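Local coordinates for protein probable ATP-dependent kinase TDA10 (Saccharomyces cerevisiae, PDB 1ODF) that probably acts as an ATP-dependent kinase of still unknown substrate specificity, with a fold close to that of bacterial pantothenate kinase, at residues Gly164-Leu169 with Leu195-Pro200; Asn216-Arg221 with Gln240-Val245. All coordinates share one frame; numbering follows the deposited sequence.

In the fold
Interaction 1 closes along the chain before interaction 2 opens; their centres lie 27 Å apart and their nearest atoms about 10 Å apart, so the two do not touch. Both belong to a P-loop kinase fold and approach the predicted ATP-binding loop: the side chain of Phe165 is about 7 Å from that of Pro39, that of Val217 about 4 Å. Interaction 1 joins the loops flanking helix 182-195, whereas interaction 2 packs helix 216-232 against helix 238-246. Helix 249-262 connects them, since its Phe259 meets the ring of Phe165 and its Met249 touches Val217 and Tyr218. The side chain of Phe244 is about 4 Å from a sulfate ion, probably from the crystallisation liquor.

Interaction 1. Residues Gly164-Leu169 with Leu195-Pro200; sequences GFNPIL and LLWRNP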
ATOM      1  N   GLY A 164       4.327  -4.667  -2.709  1.00 28.94           N
ATOM      2  CA  GLY A 164       5.643  -5.095  -3.138  1.00 31.13           C
ATOM      3  C   GLY A 164       6.136  -6.331  -2.407  1.00 32.06           C
ATOM      4  O   GLY A 164       7.030  -7.020  -2.901  1.00 31.73           O
ATOM      5  N   PHE A 165       5.570  -6.613  -1.232  1.00 32.83           N
ATOM      6  CA  PHE A 165       5.966  -7.795  -0.468  1.00 33.51           C
ATOM      7  C   PHE A 165       5.586  -9.028  -1.276  1.00 33.33           C
ATOM      8  O   PHE A 165       4.524  -9.067  -1.906  1.00 34.22           O
ATOM      9  CB  PHE A 165       5.240  -7.848   0.885  1.00 33.46           C
ATOM     10  CG  PHE A 165       5.639  -6.761   1.847  1.00 34.53           C
ATOM     11  CD1 PHE A 165       6.483  -5.721   1.451  1.00 33.13           C
ATOM     12  CD2 PHE A 165       5.124  -6.752   3.148  1.00 34.80           C
ATOM     13  CE1 PHE A 165       6.805  -4.682   2.337  1.00 32.73           C
ATOM     14  CE2 PHE A 165       5.438  -5.721   4.040  1.00 32.46           C
ATOM     15  CZ  PHE A 165       6.281  -4.682   3.631  1.00 32.92           C
ATOM     16  N   ASN A 166       6.442 -10.038  -1.255  1.00 33.38           N
ATOM     17  CA  ASN A 166       6.163 -11.263  -1.994  1.00 35.53           C
ATOM     18  C   ASN A 166       6.110 -12.491  -1.095  1.00 34.38           C
ATOM     19  O   ASN A 166       6.920 -12.653  -0.177  1.00 32.47           O
ATOM     20  CB  ASN A 166       7.196 -11.474  -3.108  1.00 34.68           C
ATOM     21  CG  ASN A 166       7.103 -10.406  -4.204  1.00 34.95           C
ATOM     22  OD1 ASN A 166       6.032 -10.145  -4.743  1.00 33.72           O
ATOM     23  ND2 ASN A 166       8.230  -9.795  -4.529  1.00 36.06           N
ATOM     24  N   PRO A 167       5.145 -13.377  -1.358  1.00 33.40           N
ATOM     25  CA  PRO A 167       4.977 -14.599  -0.574  1.00 31.99           C
ATOM     26  C   PRO A 167       6.172 -15.530  -0.604  1.00 34.15           C
ATOM     27  O   PRO A 167       6.899 -15.608  -1.602  1.00 30.88           O
ATOM     28  CB  PRO A 167       3.728 -15.234  -1.189  1.00 32.04           C
ATOM     29  CG  PRO A 167       3.746 -14.730  -2.607  1.00 33.75           C
ATOM     30  CD  PRO A 167       4.130 -13.288  -2.423  1.00 31.53           C
ATOM     31  N   ILE A 168       6.394 -16.208   0.519  1.00 35.37           N
ATOM     32  CA  ILE A 168       7.463 -17.188   0.617  1.00 38.74           C
ATOM     33  C   ILE A 168       6.907 -18.344  -0.198  1.00 40.32           C
ATOM     34  O   ILE A 168       5.775 -18.774   0.028  1.00 42.14           O
ATOM     35  CB  ILE A 168       7.669 -17.657   2.063  1.00 40.49           C
ATOM     36  CG1 ILE A 168       7.950 -16.450   2.970  1.00 39.33           C
ATOM     37  CG2 ILE A 168       8.813 -18.664   2.114  1.00 40.12           C
ATOM     38  CD1 ILE A 168       9.131 -15.598   2.513  1.00 42.24           C
ATOM     39  N   LEU A 169       7.678 -18.841  -1.152  1.00 42.02           N
ATOM     40  CA  LEU A 169       7.189 -19.915  -2.003  1.00 44.67           C
ATOM     41  C   LEU A 169       7.757 -21.288  -1.699  1.00 47.36           C
ATOM     42  O   LEU A 169       7.048 -22.290  -1.773  1.00 47.55           O
ATOM     43  CB  LEU A 169       7.467 -19.575  -3.463  1.00 42.73           C
ATOM     44  CG  LEU A 169       6.762 -18.306  -3.935  1.00 42.75           C
ATOM     45  CD1 LEU A 169       7.151 -18.012  -5.385  1.00 42.00           C
ATOM     46  CD2 LEU A 169       5.250 -18.479  -3.783  1.00 38.89           C
ATOM     47  N   LEU A 195      -1.664 -10.359  -8.815  1.00 36.72           N
ATOM     48  CA  LEU A 195      -2.525  -9.402  -9.482  1.00 37.22           C
ATOM     49  C   LEU A 195      -1.853  -8.059  -9.800  1.00 36.96           C
ATOM     50  O   LEU A 195      -2.217  -7.390 -10.777  1.00 34.86           O
ATOM     51  CB  LEU A 195      -3.738  -9.166  -8.589  1.00 39.62           C
ATOM     52  CG  LEU A 195      -4.987  -8.494  -9.143  1.00 44.52           C
ATOM     53  CD1 LEU A 195      -5.478  -9.222 -10.395  1.00 43.11           C
ATOM     54  CD2 LEU A 195      -6.057  -8.508  -8.047  1.00 46.96           C
ATOM     55  N   LEU A 196      -0.849  -7.687  -9.004  1.00 33.76           N
ATOM     56  CA  LEU A 196      -0.197  -6.391  -9.173  1.00 33.10           C
ATOM     57  C   LEU A 196       1.291  -6.318  -9.534  1.00 33.14           C
ATOM     58  O   LEU A 196       1.644  -6.351 -10.715  1.00 32.84           O
ATOM     59  CB  LEU A 196      -0.459  -5.543  -7.916  1.00 30.49           C
ATOM     60  CG  LEU A 196      -1.943  -5.340  -7.588  1.00 29.84           C
ATOM     61  CD1 LEU A 196      -2.119  -4.833  -6.151  1.00 29.26           C
ATOM     62  CD2 LEU A 196      -2.548  -4.379  -8.594  1.00 28.64           C
ATOM     63  N   TRP A 197       2.165  -6.215  -8.529  1.00 32.62           N
ATOM     64  CA  TRP A 197       3.596  -6.060  -8.806  1.00 33.60           C
ATOM     65  C   TRP A 197       4.330  -7.247  -9.421  1.00 34.90           C
ATOM     66  O   TRP A 197       5.488  -7.121  -9.799  1.00 33.45           O
ATOM     67  CB  TRP A 197       4.331  -5.557  -7.557  1.00 32.47           C
ATOM     68  CG  TRP A 197       4.088  -6.364  -6.329  1.00 32.85           C
ATOM     69  CD1 TRP A 197       4.783  -7.461  -5.914  1.00 33.53           C
ATOM     70  CD2 TRP A 197       3.061  -6.147  -5.357  1.00 31.09           C
ATOM     71  NE1 TRP A 197       4.252  -7.942  -4.742  1.00 33.56           N
ATOM     72  CE2 TRP A 197       3.193  -7.153  -4.378  1.00 32.89           C
ATOM     73  CE3 TRP A 197       2.039  -5.199  -5.218  1.00 31.72           C
ATOM     74  CZ2 TRP A 197       2.342  -7.240  -3.270  1.00 32.97           C
ATOM     75  CZ3 TRP A 197       1.190  -5.286  -4.114  1.00 32.64           C
ATOM     76  CH2 TRP A 197       1.351  -6.301  -3.156  1.00 30.82           C
ATOM     77  N   ARG A 198       3.659  -8.390  -9.530  1.00 37.74           N
ATOM     78  CA  ARG A 198       4.254  -9.569 -10.161  1.00 39.83           C
ATOM     79  C   ARG A 198       3.435  -9.870 -11.418  1.00 39.27           C
ATOM     80  O   ARG A 198       3.680 -10.855 -12.109  1.00 42.11           O
ATOM     81  CB  ARG A 198       4.233 -10.782  -9.219  1.00 42.62           C
ATOM     82  CG  ARG A 198       5.094 -10.614  -7.982  1.00 47.12           C
ATOM     83  CD  ARG A 198       6.567 -10.705  -8.313  1.00 54.45           C
ATOM     84  NE  ARG A 198       7.014 -12.094  -8.394  1.00 59.76           N
ATOM     85  CZ  ARG A 198       7.954 -12.529  -9.228  1.00 61.60           C
ATOM     86  NH1 ARG A 198       8.550 -11.683 -10.065  1.00 62.07           N
ATOM     87  NH2 ARG A 198       8.296 -13.813  -9.228  1.00 61.09           N
ATOM     88  N   ASN A 199       2.448  -9.027 -11.697  1.00 36.85           N
ATOM     89  CA  ASN A 199       1.622  -9.196 -12.882  1.00 36.82           C
ATOM     90  C   ASN A 199       2.404  -8.601 -14.064  1.00 38.33           C
ATOM     91  O   ASN A 199       2.685  -7.404 -14.102  1.00 37.11           O
ATOM     92  CB  ASN A 199       0.279  -8.486 -12.684  1.00 36.71           C
ATOM     93  CG  ASN A 199      -0.609  -8.544 -13.917  1.00 35.49           C
ATOM     94  OD1 ASN A 199      -1.757  -8.105 -13.889  1.00 38.46           O
ATOM     95  ND2 ASN A 199      -0.079  -9.068 -15.003  1.00 35.10           N
ATOM     96  N   PRO A 200       2.760  -9.446 -15.048  1.00 40.00           N
ATOM     97  CA  PRO A 200       3.516  -9.088 -16.255  1.00 40.15           C
ATOM     98  C   PRO A 200       2.896  -8.008 -17.128  1.00 40.56           C
ATOM     99  O   PRO A 200       3.600  -7.323 -17.863  1.00 39.97           O
ATOM    100  CB  PRO A 200       3.624 -10.415 -16.991  1.00 40.61           C
ATOM    101  CG  PRO A 200       2.309 -11.046 -16.684  1.00 42.62           C
ATOM    102  CD  PRO A 200       2.192 -10.799 -15.186  1.00 41.02           C
TER
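Trp197 docks its indole on the backbone of Gly164 and Phe165 and on the amide of Asn166, joining two loops of one beta-alpha-beta crossover: the loop after strand 155-160 and the one that follows helix 182-195 and leads into strand 204-211. Leu196, the first residue beyond the helix, opens a type I beta turn that runs to Asn199, closed by the bond from Asn199 N to Leu196 O (3.0 Å), and this turn presents Trp197 to the neighbouring loop. The indole CG of Trp197 sits between its backbone N and carbonyl carbon (chi1 53°), which lays the ring flat against Gly164. Gly164 N lies 3.0 Å above the Trp197 ring plane, over its centre, while Gly164 CA makes a CH-pi contact 3.4 Å from the centroid of the five-membered ring. The positive phi of Gly164 would drive a beta-carbon into the preceding carbonyl oxygen. At the indole edge, Trp197 NE1 divides its single N-H between two acceptors: Asn166 OD1 at 2.8 Å, with an N-H...O angle of 130°, and Phe165 O in a weak bond at 3.1 Å. A leucine for Trp197 offers no N-H, and both oxygens would probably lose their shared donor and Gly164 its flat cover. Ser193 of the helix also touches Asn166. Next along the turn, Arg198 brings its aliphatic stem to the same amide, bent at chi2 and chi3, with Arg198 CG 3.4 Å from Asn166 OD1. That oxygen receives Trp197 NE1 from above its carbonyl plane, 41° out of it, although it lies almost in the plane of the indole.

Interaction 2. Residues Asn216-Arg221 with Gln240-Val245; sequences NVYGWR and QVHAFV
Val245 and His242 enclose the ring of Tyr218 from opposite sides of its plane. On one side Val245 CG1 makes a CH-pi contact, 3.7 Å from the Tyr218 ring centroid and nearly on its normal. On the other, the His242 imidazole forms an offset stack with the phenol, centroids 4.8 Å apart and planes inclined by 26°; Tyr218 CD2 lies over the imidazole face. The same valine methyl also meets Val217, the residue just before Tyr218, with Val217 CG1 3.7 Å from Val245 CG1. In the second half of the contact Arg221 CG, anti to the backbone N, lies against Val241 CG1 at 3.8 Å, and the chain then bends at chi2 and carries the guanidinium to Phe244. There Arg221 CZ stands 4.7 Å from the Phe244 ring centroid, over its face: a cation-pi pair with planes 69° apart, in which Arg221 NH2 comes 3.1 Å from Phe244 CE2. No hydrogen bond crosses between the segments, so the contact consists of apolar packing, the ring stack and the cation-pi pair.

In the next shell, Asp246 OD2 hydrogen-bonds Tyr218 OH, probably helping to hold the outer end of the ring, and Glu225 OE1 is a long, weak ion-pair partner of Arg221 NH1. Met249 of helix 249-262 packs on Val217 and Tyr218, and Met236, between the two helices, touches Arg221 and Val241. The segment axes approach to 9.9 Å with directions 132° apart, the geometry of a splayed alpha-helical hairpin; it follows strand 204-211 and precedes helix 249-262 in this P-loop kinase fold, where Val217 also rests on Pro39 of the predicted ATP-binding loop.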
ATOM      1  N   ASN A 216      10.686   1.938  14.672  1.00 54.23           N
ATOM      2  CA  ASN A 216      10.277   3.331  14.588  1.00 52.75           C
ATOM      3  C   ASN A 216       8.763   3.333  14.433  1.00 51.84           C
ATOM      4  O   ASN A 216       8.088   4.296  14.799  1.00 52.11           O
ATOM      5  CB  ASN A 216      10.914   4.012  13.372  1.00 53.97           C
ATOM      6  CG  ASN A 216      12.388   4.312  13.577  1.00 54.62           C
ATOM      7  OD1 ASN A 216      13.047   4.882  12.704  1.00 54.41           O
ATOM      8  ND2 ASN A 216      12.910   3.932  14.735  1.00 52.93           N
ATOM      9  N   VAL A 217       8.238   2.239  13.891  1.00 49.61           N
ATOM     10  CA  VAL A 217       6.807   2.102  13.678  1.00 48.95           C
ATOM     11  C   VAL A 217       6.037   2.223  14.993  1.00 47.70           C
ATOM     12  O   VAL A 217       4.998   2.878  15.036  1.00 46.09           O
ATOM     13  CB  VAL A 217       6.472   0.756  12.978  1.00 48.00           C
ATOM     14  CG1 VAL A 217       4.962   0.549  12.913  1.00 49.42           C
ATOM     15  CG2 VAL A 217       7.046   0.756  11.569  1.00 47.69           C
ATOM     16  N   TYR A 218       6.537   1.599  16.057  1.00 47.52           N
ATOM     17  CA  TYR A 218       5.865   1.695  17.352  1.00 47.29           C
ATOM     18  C   TYR A 218       5.827   3.162  17.743  1.00 48.21           C
ATOM     19  O   TYR A 218       4.771   3.708  18.077  1.00 47.12           O
ATOM     20  CB  TYR A 218       6.611   0.917  18.440  1.00 46.52           C
ATOM     21  CG  TYR A 218       6.511  -0.584  18.323  1.00 46.70           C
ATOM     22  CD1 TYR A 218       7.513  -1.323  17.688  1.00 48.07           C
ATOM     23  CD2 TYR A 218       5.417  -1.271  18.849  1.00 45.46           C
ATOM     24  CE1 TYR A 218       7.427  -2.707  17.584  1.00 46.78           C
ATOM     25  CE2 TYR A 218       5.317  -2.658  18.750  1.00 45.91           C
ATOM     26  CZ  TYR A 218       6.326  -3.368  18.115  1.00 46.25           C
ATOM     27  OH  TYR A 218       6.231  -4.734  17.996  1.00 45.51           O
ATOM     28  N   GLY A 219       6.993   3.797  17.686  1.00 48.51           N
ATOM     29  CA  GLY A 219       7.090   5.200  18.032  1.00 49.53           C
ATOM     30  C   GLY A 219       6.096   6.067  17.290  1.00 50.46           C
ATOM     31  O   GLY A 219       5.346   6.822  17.904  1.00 51.20           O
ATOM     32  N   TRP A 220       6.081   5.954  15.966  1.00 50.98           N
ATOM     33  CA  TRP A 220       5.178   6.748  15.145  1.00 51.48           C
ATOM     34  C   TRP A 220       3.703   6.567  15.497  1.00 51.50           C
ATOM     35  O   TRP A 220       2.928   7.519  15.441  1.00 49.94           O
ATOM     36  CB  TRP A 220       5.395   6.431  13.667  1.00 52.74           C
ATOM     37  CG  TRP A 220       6.773   6.752  13.171  1.00 53.45           C
ATOM     38  CD1 TRP A 220       7.600   7.736  13.632  1.00 54.38           C
ATOM     39  CD2 TRP A 220       7.454   6.140  12.069  1.00 53.77           C
ATOM     40  NE1 TRP A 220       8.751   7.779  12.883  1.00 54.45           N
ATOM     41  CE2 TRP A 220       8.688   6.810  11.916  1.00 53.76           C
ATOM     42  CE3 TRP A 220       7.141   5.091  11.194  1.00 53.59           C
ATOM     43  CZ2 TRP A 220       9.610   6.467  10.923  1.00 53.48           C
ATOM     44  CZ3 TRP A 220       8.060   4.750  10.206  1.00 53.80           C
ATOM     45  CH2 TRP A 220       9.280   5.438  10.080  1.00 52.80           C
ATOM     46  N   ARG A 221       3.302   5.353  15.856  1.00 52.25           N
ATOM     47  CA  ARG A 221       1.905   5.136  16.202  1.00 55.05           C
ATOM     48  C   ARG A 221       1.597   5.581  17.637  1.00 55.87           C
ATOM     49  O   ARG A 221       0.468   5.970  17.942  1.00 56.25           O
ATOM     50  CB  ARG A 221       1.515   3.670  16.010  1.00 55.72           C
ATOM     51  CG  ARG A 221       0.011   3.437  16.147  1.00 59.48           C
ATOM     52  CD  ARG A 221      -0.776   4.393  15.241  1.00 60.95           C
ATOM     53  NE  ARG A 221      -2.182   4.484  15.630  1.00 64.79           N
ATOM     54  CZ  ARG A 221      -3.145   3.676  15.193  1.00 65.87           C
ATOM     55  NH1 ARG A 221      -4.391   3.843  15.618  1.00 66.73           N
ATOM     56  NH2 ARG A 221      -2.872   2.720  14.317  1.00 66.94           N
ATOM     57  N   GLN A 240      -2.067  -1.299  24.244  1.00 59.95           N
ATOM     58  CA  GLN A 240      -2.903  -1.655  23.105  1.00 59.75           C
ATOM     59  C   GLN A 240      -2.234  -1.253  21.803  1.00 57.86           C
ATOM     60  O   GLN A 240      -2.332  -1.963  20.804  1.00 57.11           O
ATOM     61  CB  GLN A 240      -4.268  -0.972  23.203  1.00 60.91           C
ATOM     62  CG  GLN A 240      -5.016  -1.271  24.478  1.00 63.00           C
ATOM     63  CD  GLN A 240      -6.440  -0.772  24.434  1.00 64.28           C
ATOM     64  OE1 GLN A 240      -6.700   0.367  24.033  1.00 64.10           O
ATOM     65  NE2 GLN A 240      -7.377  -1.618  24.850  1.00 63.45           N
ATOM     66  N   VAL A 241      -1.568  -0.102  21.817  1.00 56.09           N
ATOM     67  CA  VAL A 241      -0.881   0.367  20.625  1.00 53.96           C
ATOM     68  C   VAL A 241       0.199  -0.649  20.285  1.00 52.67           C
ATOM     69  O   VAL A 241       0.449  -0.932  19.117  1.00 52.42           O
ATOM     70  CB  VAL A 241      -0.255   1.764  20.842  1.00 52.36           C
ATOM     71  CG1 VAL A 241       0.604   2.152  19.649  1.00 50.66           C
ATOM     72  CG2 VAL A 241      -1.358   2.788  21.027  1.00 50.91           C
ATOM     73  N   HIS A 242       0.828  -1.211  21.310  1.00 51.44           N
ATOM     74  CA  HIS A 242       1.857  -2.212  21.080  1.00 51.38           C
ATOM     75  C   HIS A 242       1.220  -3.461  20.506  1.00 49.53           C
ATOM     76  O   HIS A 242       1.767  -4.090  19.605  1.00 48.87           O
ATOM     77  CB  HIS A 242       2.596  -2.559  22.374  1.00 51.80           C
ATOM     78  CG  HIS A 242       3.872  -1.799  22.547  1.00 55.50           C
ATOM     79  ND1 HIS A 242       3.901  -0.456  22.856  1.00 57.92           N
ATOM     80  CD2 HIS A 242       5.161  -2.176  22.373  1.00 55.94           C
ATOM     81  CE1 HIS A 242       5.154  -0.035  22.863  1.00 58.27           C
ATOM     82  NE2 HIS A 242       5.937  -1.059  22.571  1.00 58.07           N
ATOM     83  N   ALA A 243       0.057  -3.811  21.037  1.00 47.42           N
ATOM     84  CA  ALA A 243      -0.661  -4.987  20.580  1.00 46.76           C
ATOM     85  C   ALA A 243      -1.081  -4.779  19.130  1.00 45.37           C
ATOM     86  O   ALA A 243      -1.061  -5.713  18.326  1.00 45.00           O
ATOM     87  CB  ALA A 243      -1.889  -5.229  21.465  1.00 47.45           C
ATOM     88  N   PHE A 244      -1.458  -3.547  18.809  1.00 43.17           N
ATOM     89  CA  PHE A 244      -1.874  -3.206  17.458  1.00 42.82           C
ATOM     90  C   PHE A 244      -0.711  -3.399  16.491  1.00 43.25           C
ATOM     91  O   PHE A 244      -0.831  -4.134  15.511  1.00 41.40           O
ATOM     92  CB  PHE A 244      -2.350  -1.750  17.382  1.00 40.90           C
ATOM     93  CG  PHE A 244      -2.741  -1.314  15.990  1.00 40.88           C
ATOM     94  CD1 PHE A 244      -3.994  -1.637  15.468  1.00 40.58           C
ATOM     95  CD2 PHE A 244      -1.839  -0.619  15.181  1.00 39.47           C
ATOM     96  CE1 PHE A 244      -4.341  -1.274  14.156  1.00 37.71           C
ATOM     97  CE2 PHE A 244      -2.178  -0.257  13.875  1.00 37.94           C
ATOM     98  CZ  PHE A 244      -3.433  -0.587  13.363  1.00 36.56           C
ATOM     99  N   VAL A 245       0.409  -2.736  16.779  1.00 42.93           N
ATOM    100  CA  VAL A 245       1.592  -2.813  15.931  1.00 43.31           C
ATOM    101  C   VAL A 245       2.155  -4.230  15.843  1.00 44.99           C
ATOM    102  O   VAL A 245       2.612  -4.651  14.783  1.00 45.39           O
ATOM    103  CB  VAL A 245       2.692  -1.834  16.424  1.00 42.48           C
ATOM    104  CG1 VAL A 245       3.920  -1.905  15.519  1.00 38.58           C
ATOM    105  CG2 VAL A 245       2.142  -0.415  16.441  1.00 40.03           C
TER